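Local coordinates for protein group 1 truncated hemoglobin (Tetrahymena pyriformis, PDB 3AQ9) that binds one heme per subunit and, through it, oxygen, with a probable role in oxygen transport and nitric oxide detoxification, at residues A[23-28]-A[44-49]. The protein carries 1 engineered substitution. Numbering follows the deposited sequence.
Sequences LFYKKV and DHQTKQ. With HEM (protoporphyrin IX containing Fe), chain C.
Y25 reaches from helix 13-28 across to Q46 and T47 of helix 43-57 and ends over the distal side of the heme. Its CB leaves the helix in the direction of the other segment, and the ring follows, sliding antiparallel past T47, whose OG1 lies 4.2 Å from Y25 CD1 at an oblique angle. That threonine hydroxyl is turned back beside its own backbone N (chi1 -67°) and is satisfied by the carbonyl of M43. Farther along the ring, CE1 and CZ pack against the aliphatic part of Q46, with CZ 3.9 Å from Q46 CG. F24 CE2 sits above one face of the ring, toward its rim, and F38 meets it edge-to-face. At the tip, Y25 OH hydrogen-bonds at 3.0 Å to a water that binds the heme iron at 2.2 Å, so the phenol forms a second shell to the distal ligand.

Q46 crosses the tyrosine nearly perpendicularly, its amide plane 89° from the ring. A bend at chi2 (66°) stands this amide steeply on the porphyrin, OE1 and NE2 both facing the macrocycle and NE2 within 3.3 Å of HEM C4D; the same NE2 lies 3.4 Å from Y25 OH and donates to E50, an engineered residue. Tyrosine at B10 and glutamine at E7, with E50 at E11, make up the distal polar cluster over the heme in this group I truncated hemoglobin of 2/2 fold.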
ATOM      1  N   LEU A  23       0.133  10.325  -0.854  1.00 27.68           N
ATOM      2  CA  LEU A  23       1.154  10.542  -1.913  1.00 29.79           C
ATOM      3  C   LEU A  23       1.239   9.314  -2.821  1.00 27.24           C
ATOM      4  O   LEU A  23       1.283   9.393  -4.076  1.00 29.22           O
ATOM      5  CB  LEU A  23       2.548  10.803  -1.309  1.00 31.75           C
ATOM      6  CG  LEU A  23       3.691  10.998  -2.327  1.00 31.41           C
ATOM      7  CD1 LEU A  23       3.290  11.959  -3.565  1.00 30.63           C
ATOM      8  CD2 LEU A  23       5.015  11.468  -1.534  1.00 33.68           C
ATOM      9  N   PHE A  24       1.161   8.136  -2.223  1.00 25.33           N
ATOM     10  CA  PHE A  24       1.164   6.911  -2.973  1.00 25.99           C
ATOM     11  C   PHE A  24      -0.063   6.898  -3.873  1.00 27.13           C
ATOM     12  O   PHE A  24       0.075   6.593  -5.077  1.00 28.07           O
ATOM     13  CB  PHE A  24       1.086   5.796  -1.926  1.00 24.15           C
ATOM     14  CG  PHE A  24       0.594   4.446  -2.440  1.00 25.98           C
ATOM     15  CD1 PHE A  24       1.452   3.647  -3.263  1.00 26.71           C
ATOM     16  CD2 PHE A  24      -0.673   3.972  -2.109  1.00 27.50           C
ATOM     17  CE1 PHE A  24       0.974   2.399  -3.720  1.00 26.38           C
ATOM     18  CE2 PHE A  24      -1.120   2.685  -2.548  1.00 30.46           C
ATOM     19  CZ  PHE A  24      -0.305   1.917  -3.327  1.00 26.42           C
ATOM     20  N   TYR A  25      -1.247   7.273  -3.377  1.00 27.33           N
ATOM     21  CA  TYR A  25      -2.385   7.332  -4.369  1.00 27.27           C
ATOM     22  C   TYR A  25      -2.194   8.414  -5.423  1.00 30.20           C
ATOM     23  O   TYR A  25      -2.739   8.234  -6.525  1.00 30.32           O
ATOM     24  CB  TYR A  25      -3.749   7.476  -3.649  1.00 28.56           C
ATOM     25  CG  TYR A  25      -4.178   6.068  -3.309  1.00 30.72           C
ATOM     26  CD1 TYR A  25      -4.249   5.620  -1.992  1.00 32.71           C
ATOM     27  CD2 TYR A  25      -4.431   5.174  -4.379  1.00 34.25           C
ATOM     28  CE1 TYR A  25      -4.526   4.248  -1.737  1.00 34.85           C
ATOM     29  CE2 TYR A  25      -4.744   3.912  -4.129  1.00 35.55           C
ATOM     30  CZ  TYR A  25      -4.794   3.464  -2.847  1.00 34.51           C
ATOM     31  OH  TYR A  25      -5.126   2.117  -2.867  1.00 39.38           O
ATOM     32  N   LYS A  26      -1.566   9.569  -5.137  1.00 28.26           N
ATOM     33  CA  LYS A  26      -1.325  10.508  -6.227  1.00 30.01           C
ATOM     34  C   LYS A  26      -0.512   9.802  -7.326  1.00 31.29           C
ATOM     35  O   LYS A  26      -0.754  10.035  -8.529  1.00 34.04           O
ATOM     36  CB  LYS A  26      -0.537  11.750  -5.694  1.00 29.03           C
ATOM     37  CG  LYS A  26      -0.132  12.765  -6.711  1.00 33.52           C
ATOM     38  CD  LYS A  26       0.736  13.788  -6.008  1.00 33.13           C
ATOM     39  CE  LYS A  26       1.137  15.079  -6.702  1.00 41.81           C
ATOM     40  NZ  LYS A  26       1.640  14.724  -7.998  1.00 48.48           N
ATOM     41  N   LYS A  27       0.443   8.954  -6.945  1.00 28.29           N
ATOM     42  CA  LYS A  27       1.251   8.312  -8.000  1.00 28.00           C
ATOM     43  C   LYS A  27       0.424   7.217  -8.639  1.00 28.01           C
ATOM     44  O   LYS A  27       0.437   7.080  -9.861  1.00 28.85           O
ATOM     45  CB  LYS A  27       2.491   7.655  -7.346  1.00 28.22           C
ATOM     46  CG  LYS A  27       3.445   8.833  -6.899  1.00 28.79           C
ATOM     47  CD  LYS A  27       4.735   8.098  -6.318  1.00 29.96           C
ATOM     48  CE  LYS A  27       5.695   9.187  -5.691  1.00 33.38           C
ATOM     49  NZ  LYS A  27       6.246  10.099  -6.696  1.00 41.91           N
ATOM     50  N   VAL A  28      -0.271   6.419  -7.818  1.00 26.78           N
ATOM     51  CA  VAL A  28      -1.071   5.290  -8.425  1.00 27.04           C
ATOM     52  C   VAL A  28      -2.128   5.838  -9.397  1.00 28.79           C
ATOM     53  O   VAL A  28      -2.322   5.259 -10.488  1.00 29.47           O
ATOM     54  CB  VAL A  28      -1.747   4.495  -7.269  1.00 28.53           C
ATOM     55  CG1 VAL A  28      -2.901   3.597  -7.753  1.00 28.83           C
ATOM     56  CG2 VAL A  28      -0.700   3.634  -6.504  1.00 25.56           C
ATOM     57  N   ASP A  44     -11.457   8.693  -0.173  1.00 39.40           N
ATOM     58  CA  ASP A  44     -11.303   8.987   1.268  1.00 40.11           C
ATOM     59  C   ASP A  44     -11.394   7.675   2.069  1.00 37.91           C
ATOM     60  O   ASP A  44     -10.538   7.393   2.961  1.00 35.76           O
ATOM     61  CB  ASP A  44     -12.355   9.965   1.723  1.00 42.96           C
ATOM     62  CG  ASP A  44     -12.076  11.389   1.187  1.00 49.92           C
ATOM     63  OD1 ASP A  44     -10.889  11.695   0.773  1.00 49.05           O
ATOM     64  OD2 ASP A  44     -13.039  12.175   1.182  1.00 58.81           O
ATOM     65  N   HIS A  45     -12.410   6.875   1.752  1.00 38.88           N
ATOM     66  CA  HIS A  45     -12.540   5.601   2.396  1.00 39.38           C
ATOM     67  C   HIS A  45     -11.331   4.715   2.194  1.00 35.55           C
ATOM     68  O   HIS A  45     -10.818   4.002   3.103  1.00 34.59           O
ATOM     69  CB  HIS A  45     -13.788   4.830   1.901  1.00 43.55           C
ATOM     70  CG  HIS A  45     -14.146   3.700   2.817  1.00 46.85           C
ATOM     71  ND1 HIS A  45     -14.012   2.374   2.468  1.00 47.74           N
ATOM     72  CD2 HIS A  45     -14.496   3.718   4.135  1.00 49.79           C
ATOM     73  CE1 HIS A  45     -14.374   1.620   3.491  1.00 43.25           C
ATOM     74  NE2 HIS A  45     -14.653   2.400   4.514  1.00 50.34           N
ATOM     75  N   GLN A  46     -10.916   4.562   0.929  1.00 32.17           N
ATOM     76  CA  GLN A  46      -9.792   3.726   0.598  1.00 31.46           C
ATOM     77  C   GLN A  46      -8.496   4.203   1.298  1.00 29.45           C
ATOM     78  O   GLN A  46      -7.693   3.388   1.824  1.00 28.25           O
ATOM     79  CB  GLN A  46      -9.603   3.748  -0.937  1.00 30.96           C
ATOM     80  CG  GLN A  46      -8.386   2.873  -1.401  1.00 28.17           C
ATOM     81  CD  GLN A  46      -8.635   1.391  -1.112  1.00 32.69           C
ATOM     82  OE1 GLN A  46      -9.806   0.992  -0.957  1.00 31.12           O
ATOM     83  NE2 GLN A  46      -7.556   0.614  -1.036  1.00 31.57           N
ATOM     84  N   THR A  47      -8.315   5.523   1.316  1.00 29.83           N
ATOM     85  CA  THR A  47      -7.111   6.009   2.000  1.00 30.59           C
ATOM     86  C   THR A  47      -7.145   5.618   3.510  1.00 29.46           C
ATOM     87  O   THR A  47      -6.128   5.199   4.103  1.00 28.60           O
ATOM     88  CB  THR A  47      -7.030   7.587   1.842  1.00 32.27           C
ATOM     89  OG1 THR A  47      -6.793   7.831   0.452  1.00 34.43           O
ATOM     90  CG2 THR A  47      -5.815   8.137   2.620  1.00 34.55           C
ATOM     91  N   LYS A  48      -8.308   5.715   4.121  1.00 29.01           N
ATOM     92  CA  LYS A  48      -8.380   5.355   5.521  1.00 32.13           C
ATOM     93  C   LYS A  48      -8.153   3.843   5.755  1.00 29.55           C
ATOM     94  O   LYS A  48      -7.329   3.420   6.621  1.00 28.38           O
ATOM     95  CB  LYS A  48      -9.761   5.641   6.039  1.00 33.90           C
ATOM     96  CG  LYS A  48      -9.831   5.488   7.593  1.00 42.62           C
ATOM     97  CD  LYS A  48     -10.665   4.222   7.934  1.00 51.36           C
ATOM     98  CE  LYS A  48     -11.251   4.500   9.369  1.00 59.55           C
ATOM     99  NZ  LYS A  48     -10.237   3.884  10.320  1.00 48.82           N
ATOM    100  N   GLN A  49      -8.808   2.996   4.965  1.00 29.18           N
ATOM    101  CA  GLN A  49      -8.590   1.554   5.135  1.00 28.85           C
ATOM    102  C   GLN A  49      -7.162   1.173   4.897  1.00 27.60           C
ATOM    103  O   GLN A  49      -6.554   0.326   5.576  1.00 27.68           O
ATOM    104  CB  GLN A  49      -9.477   0.781   4.093  1.00 29.39           C
ATOM    105  CG  GLN A  49     -10.941   0.911   4.426  1.00 30.90           C
ATOM    106  CD  GLN A  49     -11.211   0.348   5.852  1.00 39.91           C
ATOM    107  OE1 GLN A  49     -10.993  -0.811   6.101  1.00 49.54           O
ATOM    108  NE2 GLN A  49     -11.664   1.116   6.699  1.00 40.11           N
TER
HETATM  109  CHA HEM C 144      -9.165  -2.551  -1.881  1.00 23.17           C
HETATM  110  CHB HEM C 144      -6.925  -2.095  -6.228  1.00 25.45           C
HETATM  111  CHC HEM C 144      -2.931  -4.046  -4.363  1.00 22.00           C
HETATM  112  CHD HEM C 144      -4.734  -3.061   0.091  1.00 23.46           C
HETATM  113  C1A HEM C 144      -8.896  -2.269  -3.209  1.00 23.47           C
HETATM  114  C2A HEM C 144      -9.861  -1.762  -4.197  1.00 26.29           C
HETATM  115  C3A HEM C 144      -9.233  -1.609  -5.343  1.00 26.65           C
HETATM  116  C4A HEM C 144      -7.866  -2.058  -5.202  1.00 25.03           C
HETATM  117  CMA HEM C 144      -9.728  -1.087  -6.703  1.00 24.55           C
HETATM  118  CAA HEM C 144     -11.330  -1.319  -3.816  1.00 30.04           C
HETATM  119  CBA HEM C 144     -12.639  -1.823  -4.462  1.00 37.70           C
HETATM  120  CGA HEM C 144     -13.607  -0.617  -3.889  1.00 37.25           C
HETATM  121  O1A HEM C 144     -13.975  -0.673  -2.660  1.00 42.09           O
HETATM  122  O2A HEM C 144     -13.665   0.549  -4.439  1.00 37.30           O
HETATM  123  C1B HEM C 144      -5.643  -2.691  -6.061  1.00 24.12           C
HETATM  124  C2B HEM C 144      -4.800  -2.962  -7.213  1.00 24.78           C
HETATM  125  C3B HEM C 144      -3.733  -3.598  -6.701  1.00 24.70           C
HETATM  126  C4B HEM C 144      -3.930  -3.615  -5.275  1.00 23.53           C
HETATM  127  CMB HEM C 144      -5.068  -2.666  -8.688  1.00 25.00           C
HETATM  128  CAB HEM C 144      -2.566  -4.151  -7.530  1.00 24.25           C
HETATM  129  CBB HEM C 144      -2.221  -5.375  -7.161  1.00 27.48           C
HETATM  130  C1C HEM C 144      -3.050  -3.872  -2.974  1.00 22.90           C
HETATM  131  C2C HEM C 144      -1.972  -4.049  -2.031  1.00 23.82           C
HETATM  132  C3C HEM C 144      -2.503  -3.745  -0.830  1.00 22.82           C
HETATM  133  C4C HEM C 144      -3.880  -3.378  -0.977  1.00 24.83           C
HETATM  134  CMC HEM C 144      -0.496  -4.461  -2.434  1.00 25.18           C
HETATM  135  CAC HEM C 144      -1.808  -3.691   0.581  1.00 26.64           C
HETATM  136  CBC HEM C 144      -0.626  -4.272   0.782  1.00 32.14           C
HETATM  137  C1D HEM C 144      -6.109  -2.862  -0.085  1.00 24.11           C
HETATM  138  C2D HEM C 144      -6.975  -2.588   1.031  1.00 23.23           C
HETATM  139  C3D HEM C 144      -8.286  -2.462   0.432  1.00 24.96           C
HETATM  140  C4D HEM C 144      -8.079  -2.666  -0.965  1.00 23.14           C
HETATM  141  CMD HEM C 144      -6.681  -2.474   2.535  1.00 25.13           C
HETATM  142  CAD HEM C 144      -9.567  -2.150   1.156  1.00 25.20           C
HETATM  143  CBD HEM C 144     -10.271  -3.323   1.691  1.00 25.05           C
HETATM  144  CGD HEM C 144     -11.479  -2.832   2.520  1.00 31.11           C
HETATM  145  O1D HEM C 144     -12.007  -3.601   3.319  1.00 30.56           O
HETATM  146  O2D HEM C 144     -12.080  -1.739   2.139  1.00 33.38           O
HETATM  147  NA  HEM C 144      -7.705  -2.433  -3.900  1.00 23.92           N
HETATM  148  NB  HEM C 144      -5.189  -3.093  -4.790  1.00 24.92           N
HETATM  149  NC  HEM C 144      -4.187  -3.484  -2.329  1.00 23.14           N
HETATM  150  ND  HEM C 144      -6.747  -2.860  -1.354  1.00 25.98           N
HETATM  151 FE   HEM C 144      -5.974  -2.996  -3.108  1.00 24.46          FE
HETATM  152  O   HOH W   1      -5.321  -0.898  -2.941  1.00 29.46           O